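Local coordinates for Lmo0741 protein (Listeria monocytogenes, PDB 4R1H) that probably binds DNA as a winged helix-turn-helix transcriptional regulator of the GntR family, at residues A[64-67]-A[73-76]. Residues are numbered along the deposited sequence; the frame is centred on the assembly and turned at random. Where two conformers were deposited one is given.
Sequences IIYT and KYLT
Tyr66 and Tyr74 lie opposite one another as a hydrogen-bonded antiparallel pair, and their two backbone bonds set the register of a short hairpin. Tyr66 N donates to Tyr74 O at 3.0 Å, in the carbonyl plane, and Tyr74 N returns a bond to Tyr66 O at 2.9 Å. A third bond, from Thr76 N to Ile64 O at 2.9 Å, is nearly straight (171° at the hydrogen) and carries the pairing past the strand ends, although the donor lies tilted from the carbonyl plane. Between these bonds, Ile65 CA directs a C-H toward Tyr74 O, 3.2 Å away, which thus receives a second, weaker contact.

The aromatic contact on the tyrosine face is less a stack than a CH-pi interaction. With chi1 at 63°, CG of Tyr66 is set between its own backbone N and carbonyl carbon, and the ring reaches over the partner strand, where Tyr74 CB sits above one ring face, 3.8 Å from the centroid. The Tyr74 ring itself extends beyond the Tyr66 ring; although the planes differ by just 22°, the lateral offset is too great for a real stack. Thr76 CA meets the edge of the Tyr66 ring.

On the other face, which Ile65 and Leu75 share, Thr67 and Lys73 run side by side, and a bend at the last torsion of the lysine brings NZ to Thr67 OG1, 2.9 Å apart; that hydroxyl is also hydrogen-bonded to Glu60 of helix 49-61. Just before the first strand, Leu75 CD1 packs against Ile64 CG2 (3.9 Å), both side chains also touching Ile24 of helix 12-25.

This two-stranded antiparallel hairpin, a few residues after helix 49-61, is the wing of the winged helix-turn-helix fold of GntR regulators.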
# COMPACT_ATOMS: atom_id res chain seq x y z
N ILE A 64 -19.43 -13.80 -6.06
CA ILE A 64 -18.90 -13.09 -7.23
C ILE A 64 -18.98 -13.98 -8.47
O ILE A 64 -19.24 -13.51 -9.59
CB ILE A 64 -17.44 -12.63 -7.01
CG1 ILE A 64 -17.32 -11.72 -5.77
CG2 ILE A 64 -16.93 -11.98 -8.30
CD1 ILE A 64 -18.19 -10.50 -5.78
N ILE A 65 -18.77 -15.28 -8.27
CA ILE A 65 -18.88 -16.24 -9.35
C ILE A 65 -19.75 -17.38 -8.92
O ILE A 65 -19.99 -17.56 -7.73
CB ILE A 65 -17.51 -16.77 -9.90
CG1 ILE A 65 -16.84 -17.71 -8.92
CG2 ILE A 65 -16.52 -15.62 -10.26
CD1 ILE A 65 -15.52 -18.23 -9.46
N TYR A 66 -20.16 -18.19 -9.90
CA TYR A 66 -20.94 -19.39 -9.61
C TYR A 66 -20.59 -20.46 -10.63
O TYR A 66 -20.07 -20.18 -11.71
CB TYR A 66 -22.44 -19.09 -9.62
CG TYR A 66 -23.00 -18.63 -10.92
CD1 TYR A 66 -23.60 -19.52 -11.80
CD2 TYR A 66 -22.95 -17.32 -11.29
CE1 TYR A 66 -24.13 -19.10 -13.00
CE2 TYR A 66 -23.46 -16.88 -12.50
CZ TYR A 66 -24.07 -17.79 -13.34
OH TYR A 66 -24.54 -17.36 -14.51
N THR A 67 -20.99 -21.68 -10.32
CA THR A 67 -20.62 -22.86 -11.13
C THR A 67 -21.86 -23.49 -11.70
O THR A 67 -22.87 -23.61 -11.01
CB THR A 67 -19.91 -23.93 -10.29
OG1 THR A 67 -18.78 -23.37 -9.67
CG2 THR A 67 -19.43 -25.11 -11.21
N LYS A 73 -17.69 -21.94 -15.13
CA LYS A 73 -17.80 -20.96 -14.08
C LYS A 73 -18.07 -19.61 -14.72
O LYS A 73 -17.55 -19.29 -15.78
CB LYS A 73 -16.56 -20.90 -13.23
CG LYS A 73 -16.35 -22.21 -12.45
CD LYS A 73 -15.26 -22.11 -11.42
CE LYS A 73 -14.91 -23.49 -10.87
NZ LYS A 73 -15.88 -23.86 -9.81
N TYR A 74 -18.91 -18.84 -14.04
CA TYR A 74 -19.47 -17.64 -14.57
C TYR A 74 -19.40 -16.51 -13.59
O TYR A 74 -19.66 -16.65 -12.40
CB TYR A 74 -20.96 -17.85 -14.92
CG TYR A 74 -21.16 -18.85 -16.07
CD1 TYR A 74 -21.14 -20.20 -15.82
CD2 TYR A 74 -21.33 -18.42 -17.36
CE1 TYR A 74 -21.25 -21.11 -16.86
CE2 TYR A 74 -21.46 -19.32 -18.41
CZ TYR A 74 -21.41 -20.67 -18.13
OH TYR A 74 -21.54 -21.59 -19.14
N LEU A 75 -19.22 -15.33 -14.13
CA LEU A 75 -19.36 -14.12 -13.36
C LEU A 75 -20.78 -13.81 -13.05
O LEU A 75 -21.65 -13.89 -13.92
CB LEU A 75 -18.69 -12.95 -14.12
CG LEU A 75 -18.75 -11.59 -13.39
CD1 LEU A 75 -17.98 -11.62 -12.07
CD2 LEU A 75 -18.20 -10.45 -14.27
N THR A 76 -21.06 -13.43 -11.81
CA THR A 76 -22.37 -12.95 -11.47
C THR A 76 -22.97 -11.97 -12.46
O THR A 76 -22.26 -11.11 -13.03
CB THR A 76 -22.40 -12.38 -10.07
OG1 THR A 76 -23.73 -12.01 -9.72
CG2 THR A 76 -21.55 -11.05 -9.97